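Local structure of beta-galactosidase (Bacillus circulans, 4MAD) at residues Ser370-Ile374 against Asp497-Glu502; Tyr389-Tyr393 against Val490-Pro494; Ile396-Ile402 against Ser450-Val456. The protein probably hydrolyses terminal non-reducing beta-D-galactose residues in beta-D-galactosides, as a family 35 glycoside hydrolase with a catalytic (beta/alpha)8 barrel. All blocks are in the same frame, centred on the assembly; numbering follows the deposited sequence.

All three contacts lie on the same side of the chain's centre, away from the predicted catalytic residues. Along the chain they are concentric: contact 1 spans the widest interval, contact 2 falls within it, and contact 3 within contact 2. Contacts 2 and 3 both reach one antiparallel sheet, in which strands 488-493 and 395-403 are neighbours; the centres of these contacts are about 14 Å apart. The centre of contact 1 is about 14 Å from that of contact 2 and about 19 Å from that of contact 3, and its short helix 371-374 packs on Tyr491, Leu493 and Val397. Contact 1 thus joins this helix to the loop between strands 488-493 and 514-522.

Contact 1. Residues Ser370-Ile374 against Asp497-Glu502; sequences SLHRI and DLSSLE
Arg373 lays its guanidinium across the start of the Glu502 side chain, with Glu502 CB over one face, offset toward the rim, and 3.8 Å from Arg373 NH1. Arg373 CG is anti to the carbonyl carbon (chi1 -70°) and the chain runs extended from CG to NE, which carries the methylenes past Ser500 O and the charged end on to Glu502. The side chains cross at about a right angle and the carboxylate leads away, leaving Arg373 NH1 6.5 Å from Glu502 OE1, too far for a salt bridge. Water makes the polar link. One molecule lies at the edge of the guanidinium, in its plane, accepting from Arg373 NH1 (2.8 Å) and from Glu502 N while donating to Ser370 OG, which also bonds Gly366 O. A second water donates to Arg373 O and to Asp497 O (2.7 Å) and accepts from Ser500 N.

Between these bridges the packing is apolar. Ile374 CG2 meets Leu501 CD2 at 3.7 Å, and the same leucine methyl touches Ser370 CB; Leu498 CD2 reaches Ile374 CG2 from earlier in the loop. A type I turn from Leu498 to Leu501, closed by Leu501 N to Leu498 O, folds the loop back. Just before it, Asp497 OD1 accepts from Ser499 N (3.0 Å), an Asx turn, and also from Ser499 OG. His372, Ile374 and Asp497 line a pocket holding 2-(2-methoxyethoxy)ethanol, probably from the crystallisation liquor. The weakly bonded helix 371-374 packs against this loop; Ile374 also touches Leu493 of strand 488-493, and Phe515 of strand 514-522 touches both Ile374 and Leu501.

Contact 2. Residues Tyr389-Tyr393 against Val490-Pro494; sequences YGQAY and VYPLP
Gln391, Tyr389 and Val490 bury the most surface where a loop folds against strand 488-493 of the six-stranded antiparallel sheet in the first all-beta domain. The loop leads into strand 395-403, the neighbour of 488-493 in that sheet.

Tyr389 and Val490 approach from opposite directions. Val490 CG2 sits 3.7 Å from the centroid of the Tyr389 ring and only 4° off the ring normal, a CH-pi contact over the centre of the face. That methyl lies between the backbone N and the carbonyl carbon of Val490, while CG1, anti to the carbonyl carbon and beside the backbone N, reaches toward the phenol end, 3.9 Å from Tyr389 OH. The hydroxyl bonds to Ser380 OG and Leu384 N beyond the contact, which fix the position of the phenol end.

Gln391 extends toward strand 488-493, CG anti to the backbone N (chi1 -176°) and the chain extended beyond it, bringing its amide alongside Pro492. Gln391 OE1 lies 3.2 Å from Pro492 CB, and this buried oxygen has no hydrogen-bonding partner in the model. The amide nitrogen is well served by comparison: Gln391 NE2 donates to Phe395 O and, at 2.8 Å, to Tyr393 O, the latter lying near the amide plane. The N-H...O angle to Tyr393 O is 168°, although the donor stands above the carbonyl plane of Tyr393. That carbonyl oxygen also receives a CA-H...O contact from the loop end of the other segment, with Pro494 CA 3.3 Å from Tyr393 O.

Contact 3. Residues Ile396-Ile402 against Ser450-Val456; sequences IVYETTI and SKLQIIV
Glu399 OE2 accepts a hydrogen bond from Gln453 NE2 at 2.9 Å and has Lys451 NZ beside it at 4.0 Å, a long salt bridge. The amide nitrogen meets the carboxylate oxygen nearly along its C-O bond, and the N-H...O angle of 146° shows a bent bond. Glu399 and Gln453 run side by side from a non-hydrogen-bonded pair of the sheet, their flat ends turned against each other. Lys451, two pairs along opposite Thr401, crosses obliquely so that its CE comes within 3.5 Å of Glu399 OE2. CG of Glu399 is anti to the backbone N (chi1 170°), directing the extended chain between these two partners, while OE1 bonds the hydroxyl of Tyr491. Replacing Glu399 by an alanine would probably leave Gln453 NE2 and Tyr491 OH without these acceptors and Lys451 without its nearby opposite charge.

The opposite face, carrying Ile396, Tyr398, Thr400, Ile402, Ser450, Leu452, Ile454 and Val456, is mostly apolar apart from Thr400, Ser450 and the Tyr398 hydroxyl. Val456 CG2 touches the edge of the Tyr398 ring, 3.9 Å from CD2, while Ile396 CG1 lies over one face toward the rim. Tyr398 OH is held farther out by Leu384 O and Ile474 N. Ile402 CD1 packs on Leu452 CB, and Thr400 OG1 turns to Asp487 O.

Eight backbone hydrogen bonds join the strands through the pairs Ile396-Val456, Tyr398-Ile454, Thr400-Leu452 and Ile402-Ser450; the straightest, Ile402 N to Ser450 O, is 2.9 Å long. CA-H...O contacts, among them Glu399 CA to Leu452 O at 3.2 Å, lie between them. The segment axes run 166° apart, 4.7 Å at closest approach, as antiparallel neighbours do; flanked by strands 488-493 and 419-424, they are the central pair of the six-stranded sheet in the first all-beta domain.

Contact 1. Residues Ser370-Ile374 against Asp497-Glu502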
# COMPACT_ATOMS: atom_id res chain seq x y z
N SER A 370 20.26 -15.87 13.31
CA SER A 370 18.94 -16.21 13.81
C SER A 370 18.04 -17.05 12.89
O SER A 370 16.88 -17.14 13.10
CB SER A 370 18.24 -14.92 14.22
OG SER A 370 19.04 -14.21 15.12
N LEU A 371 18.59 -17.67 11.86
CA LEU A 371 17.72 -18.13 10.81
C LEU A 371 16.62 -19.14 11.22
O LEU A 371 15.50 -18.96 10.89
CB LEU A 371 18.56 -18.64 9.63
CG LEU A 371 19.40 -17.55 8.98
CD1 LEU A 371 20.35 -18.08 8.00
CD2 LEU A 371 18.61 -16.46 8.37
N HIS A 372 16.95 -20.15 11.97
CA HIS A 372 15.94 -21.09 12.38
C HIS A 372 15.00 -20.59 13.46
O HIS A 372 14.06 -21.23 13.84
CB HIS A 372 16.56 -22.36 12.84
CG HIS A 372 16.93 -23.28 11.73
ND1 HIS A 372 17.85 -22.95 10.76
CD2 HIS A 372 16.56 -24.55 11.48
CE1 HIS A 372 18.00 -23.97 9.95
NE2 HIS A 372 17.26 -24.96 10.38
N ARG A 373 15.39 -19.50 14.07
CA ARG A 373 14.57 -18.81 15.05
C ARG A 373 13.36 -18.10 14.41
O ARG A 373 12.34 -17.89 15.01
CB ARG A 373 15.38 -17.86 15.90
CG ARG A 373 16.32 -18.54 16.87
CD ARG A 373 17.26 -17.58 17.61
NE ARG A 373 18.22 -18.27 18.42
CZ ARG A 373 19.25 -17.73 19.02
NH1 ARG A 373 19.50 -16.48 18.89
NH2 ARG A 373 20.04 -18.47 19.73
N ILE A 374 13.56 -17.68 13.19
CA ILE A 374 12.52 -16.98 12.50
C ILE A 374 12.23 -17.48 11.07
O ILE A 374 11.65 -16.80 10.32
CB ILE A 374 12.79 -15.49 12.50
CG1 ILE A 374 14.18 -15.23 11.98
CG2 ILE A 374 12.69 -14.99 13.90
CD1 ILE A 374 14.45 -13.85 11.67
N ASP A 497 6.39 -13.38 13.04
CA ASP A 497 6.46 -13.84 14.40
C ASP A 497 7.88 -13.89 14.82
O ASP A 497 8.60 -14.76 14.45
CB ASP A 497 5.85 -15.22 14.52
CG ASP A 497 6.19 -15.88 15.82
OD1 ASP A 497 6.51 -15.18 16.75
OD2 ASP A 497 6.13 -17.10 15.90
N LEU A 498 8.26 -12.90 15.59
CA LEU A 498 9.59 -12.75 16.06
C LEU A 498 9.86 -13.29 17.47
O LEU A 498 10.90 -13.12 17.99
CB LEU A 498 9.97 -11.29 16.01
CG LEU A 498 9.89 -10.62 14.65
CD1 LEU A 498 10.42 -9.29 14.70
CD2 LEU A 498 10.69 -11.42 13.73
N SER A 499 8.89 -13.96 18.03
CA SER A 499 8.94 -14.32 19.42
C SER A 499 10.04 -15.28 19.79
O SER A 499 10.30 -15.44 20.93
CB SER A 499 7.62 -14.89 19.89
OG SER A 499 7.38 -16.12 19.32
N SER A 500 10.57 -15.98 18.83
CA SER A 500 11.62 -16.93 19.14
C SER A 500 13.06 -16.39 19.10
O SER A 500 13.97 -17.03 19.48
CB SER A 500 11.48 -18.19 18.29
OG SER A 500 10.29 -18.85 18.55
N LEU A 501 13.20 -15.15 18.69
CA LEU A 501 14.47 -14.53 18.68
C LEU A 501 15.01 -14.48 20.10
O LEU A 501 14.25 -14.35 21.00
CB LEU A 501 14.31 -13.11 18.17
CG LEU A 501 14.22 -12.85 16.68
CD1 LEU A 501 14.03 -11.43 16.41
CD2 LEU A 501 15.38 -13.37 15.93
N GLU A 502 16.31 -14.59 20.23
CA GLU A 502 17.04 -14.38 21.47
C GLU A 502 18.17 -13.42 21.18
O GLU A 502 18.63 -13.35 20.09
CB GLU A 502 17.58 -15.68 22.05
CG GLU A 502 16.55 -16.74 22.34
CD GLU A 502 15.73 -16.49 23.61
OE1 GLU A 502 16.10 -15.62 24.34
OE2 GLU A 502 14.75 -17.19 23.87
O HOH W 1 17.99 -14.36 17.73
O HOH W 2 10.20 -16.28 15.98

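Contact 2. Residues Tyr389-Tyr393 against Val490-Pro494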
# COMPACT_ATOMS: atom_id res chain seq x y z
N TYR A 389 8.18 -20.14 -2.80
CA TYR A 389 8.47 -20.70 -1.53
C TYR A 389 7.31 -20.40 -0.56
O TYR A 389 7.41 -20.66 0.55
CB TYR A 389 9.80 -20.21 -0.98
CG TYR A 389 11.00 -20.52 -1.84
CD1 TYR A 389 11.40 -21.81 -2.07
CD2 TYR A 389 11.74 -19.53 -2.39
CE1 TYR A 389 12.47 -22.08 -2.83
CE2 TYR A 389 12.82 -19.81 -3.15
CZ TYR A 389 13.18 -21.12 -3.37
OH TYR A 389 14.25 -21.45 -4.14
N GLY A 390 6.23 -19.88 -1.09
CA GLY A 390 5.09 -19.49 -0.30
C GLY A 390 5.17 -18.19 0.47
O GLY A 390 4.49 -18.05 1.43
N GLN A 391 5.99 -17.27 0.00
CA GLN A 391 6.22 -16.05 0.73
C GLN A 391 5.76 -14.77 0.02
O GLN A 391 6.23 -14.46 -1.03
CB GLN A 391 7.71 -15.89 1.04
CG GLN A 391 8.01 -14.67 1.89
CD GLN A 391 9.47 -14.38 2.06
OE1 GLN A 391 10.29 -15.14 1.64
NE2 GLN A 391 9.78 -13.27 2.70
N ALA A 392 4.86 -14.04 0.64
CA ALA A 392 4.39 -12.79 0.09
C ALA A 392 5.30 -11.61 0.27
O ALA A 392 5.66 -10.98 -0.65
CB ALA A 392 3.02 -12.44 0.68
N TYR A 393 5.65 -11.36 1.51
CA TYR A 393 6.34 -10.15 1.90
C TYR A 393 7.63 -10.36 2.72
O TYR A 393 7.80 -11.34 3.33
CB TYR A 393 5.42 -9.19 2.65
CG TYR A 393 3.99 -9.08 2.20
CD1 TYR A 393 3.68 -8.58 0.97
CD2 TYR A 393 2.95 -9.41 3.03
CE1 TYR A 393 2.40 -8.45 0.57
CE2 TYR A 393 1.68 -9.34 2.63
CZ TYR A 393 1.37 -8.83 1.41
OH TYR A 393 0.11 -8.76 0.99
N VAL A 490 17.06 -21.90 1.29
CA VAL A 490 16.51 -20.56 1.40
C VAL A 490 15.69 -20.46 2.65
O VAL A 490 15.12 -21.40 3.06
CB VAL A 490 15.65 -20.21 0.22
CG1 VAL A 490 16.37 -20.41 -1.06
CG2 VAL A 490 14.37 -20.91 0.30
N TYR A 491 15.72 -19.27 3.22
CA TYR A 491 15.03 -18.96 4.41
C TYR A 491 14.11 -17.76 4.19
O TYR A 491 14.53 -16.67 4.12
CB TYR A 491 16.05 -18.66 5.52
CG TYR A 491 17.14 -19.72 5.71
CD1 TYR A 491 17.02 -20.72 6.62
CD2 TYR A 491 18.28 -19.70 4.97
CE1 TYR A 491 18.02 -21.69 6.76
CE2 TYR A 491 19.27 -20.65 5.10
CZ TYR A 491 19.14 -21.64 5.99
OH TYR A 491 20.12 -22.59 6.14
N PRO A 492 12.85 -18.03 4.06
CA PRO A 492 11.89 -16.97 3.88
C PRO A 492 11.73 -16.21 5.22
O PRO A 492 11.56 -16.81 6.21
CB PRO A 492 10.64 -17.71 3.51
CG PRO A 492 11.11 -19.00 2.99
CD PRO A 492 12.25 -19.33 3.82
N LEU A 493 11.75 -14.89 5.17
CA LEU A 493 11.71 -14.05 6.33
C LEU A 493 10.61 -12.97 6.21
O LEU A 493 10.87 -11.87 5.94
CB LEU A 493 13.08 -13.41 6.59
CG LEU A 493 14.27 -14.32 6.89
CD1 LEU A 493 15.63 -13.73 6.67
CD2 LEU A 493 14.15 -14.94 8.15
N PRO A 494 9.39 -13.41 6.39
CA PRO A 494 8.21 -12.55 6.38
C PRO A 494 8.08 -11.70 7.67
O PRO A 494 7.32 -10.80 7.72
CB PRO A 494 7.07 -13.55 6.33
CG PRO A 494 7.61 -14.78 6.81
CD PRO A 494 9.06 -14.82 6.51

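Contact 3. Residues Ile396-Ile402 against Ser450-Val456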
# COMPACT_ATOMS: atom_id res chain seq x y z
N ILE A 396 14.34 -12.56 2.23
CA ILE A 396 14.60 -13.97 2.03
C ILE A 396 16.08 -14.16 1.85
O ILE A 396 16.71 -13.43 1.20
CB ILE A 396 13.79 -14.52 0.86
CG1 ILE A 396 14.10 -15.98 0.63
CG2 ILE A 396 14.07 -13.78 -0.35
CD1 ILE A 396 13.19 -16.61 -0.22
N VAL A 397 16.60 -15.17 2.50
CA VAL A 397 17.99 -15.46 2.40
C VAL A 397 18.17 -16.68 1.49
O VAL A 397 17.56 -17.67 1.69
CB VAL A 397 18.62 -15.80 3.74
CG1 VAL A 397 20.02 -16.14 3.58
CG2 VAL A 397 18.49 -14.68 4.69
N TYR A 398 19.05 -16.54 0.53
CA TYR A 398 19.39 -17.58 -0.41
C TYR A 398 20.85 -17.99 -0.15
O TYR A 398 21.68 -17.17 0.00
CB TYR A 398 19.32 -17.12 -1.87
CG TYR A 398 17.96 -16.78 -2.45
CD1 TYR A 398 17.24 -17.70 -3.19
CD2 TYR A 398 17.44 -15.51 -2.36
CE1 TYR A 398 16.05 -17.37 -3.74
CE2 TYR A 398 16.27 -15.22 -2.92
CZ TYR A 398 15.56 -16.15 -3.61
OH TYR A 398 14.41 -15.84 -4.16
N GLU A 399 21.10 -19.28 -0.06
CA GLU A 399 22.37 -19.77 0.41
C GLU A 399 22.82 -21.00 -0.42
O GLU A 399 22.05 -21.87 -0.67
CB GLU A 399 22.20 -20.12 1.87
CG GLU A 399 23.24 -20.84 2.59
CD GLU A 399 22.93 -20.89 4.11
OE1 GLU A 399 22.57 -21.93 4.62
OE2 GLU A 399 22.97 -19.85 4.75
N THR A 400 24.07 -21.02 -0.83
CA THR A 400 24.62 -22.14 -1.58
C THR A 400 26.10 -22.22 -1.34
O THR A 400 26.71 -21.24 -1.00
CB THR A 400 24.37 -22.04 -3.08
OG1 THR A 400 24.61 -23.29 -3.72
CG2 THR A 400 25.25 -21.01 -3.67
N THR A 401 26.65 -23.40 -1.55
CA THR A 401 28.06 -23.62 -1.43
C THR A 401 28.74 -23.79 -2.78
O THR A 401 28.37 -24.58 -3.55
CB THR A 401 28.41 -24.84 -0.56
OG1 THR A 401 27.71 -24.79 0.68
CG2 THR A 401 29.88 -24.87 -0.28
N ILE A 402 29.74 -23.01 -3.03
CA ILE A 402 30.52 -23.11 -4.24
C ILE A 402 31.75 -23.98 -3.96
O ILE A 402 32.46 -23.76 -3.07
CB ILE A 402 30.99 -21.76 -4.70
CG1 ILE A 402 29.81 -20.84 -4.99
CG2 ILE A 402 31.77 -21.88 -5.92
CD1 ILE A 402 30.08 -19.44 -4.69
N SER A 450 33.25 -22.01 -0.80
CA SER A 450 32.75 -20.72 -0.42
C SER A 450 31.25 -20.73 -0.15
O SER A 450 30.52 -21.09 -1.01
CB SER A 450 33.06 -19.78 -1.54
OG SER A 450 34.42 -19.57 -1.65
N LYS A 451 30.82 -20.33 1.03
CA LYS A 451 29.42 -20.25 1.34
C LYS A 451 28.90 -18.86 0.93
O LYS A 451 29.28 -17.86 1.48
CB LYS A 451 29.19 -20.52 2.82
CG LYS A 451 27.77 -20.49 3.24
CD LYS A 451 27.65 -20.41 4.74
CE LYS A 451 26.32 -20.86 5.22
NZ LYS A 451 26.23 -21.03 6.67
N LEU A 452 28.01 -18.88 -0.05
CA LEU A 452 27.42 -17.69 -0.60
C LEU A 452 26.04 -17.51 0.02
O LEU A 452 25.28 -18.43 0.07
CB LEU A 452 27.34 -17.80 -2.10
CG LEU A 452 26.57 -16.71 -2.80
CD1 LEU A 452 27.25 -15.42 -2.63
CD2 LEU A 452 26.34 -17.02 -4.22
N GLN A 453 25.80 -16.31 0.56
CA GLN A 453 24.53 -15.93 1.13
C GLN A 453 24.08 -14.60 0.52
O GLN A 453 24.83 -13.73 0.38
CB GLN A 453 24.64 -15.78 2.64
CG GLN A 453 24.97 -17.05 3.36
CD GLN A 453 25.21 -16.86 4.82
OE1 GLN A 453 26.10 -16.21 5.20
NE2 GLN A 453 24.37 -17.45 5.63
N ILE A 454 22.84 -14.53 0.12
CA ILE A 454 22.30 -13.29 -0.40
C ILE A 454 21.00 -13.00 0.35
O ILE A 454 20.14 -13.77 0.33
CB ILE A 454 22.03 -13.40 -1.87
CG1 ILE A 454 23.30 -13.82 -2.60
CG2 ILE A 454 21.56 -12.12 -2.43
CD1 ILE A 454 23.22 -13.87 -4.11
N ILE A 455 20.95 -11.85 0.99
CA ILE A 455 19.77 -11.40 1.69
C ILE A 455 18.99 -10.44 0.82
O ILE A 455 19.40 -9.35 0.61
CB ILE A 455 20.08 -10.64 3.03
CG1 ILE A 455 21.07 -11.44 3.86
CG2 ILE A 455 18.81 -10.44 3.80
CD1 ILE A 455 21.44 -10.82 5.14
N VAL A 456 17.83 -10.87 0.38
CA VAL A 456 17.07 -10.14 -0.58
C VAL A 456 15.85 -9.47 0.06
O VAL A 456 15.19 -10.09 0.85
CB VAL A 456 16.64 -10.99 -1.77
CG1 VAL A 456 15.88 -10.15 -2.74
CG2 VAL A 456 17.81 -11.62 -2.42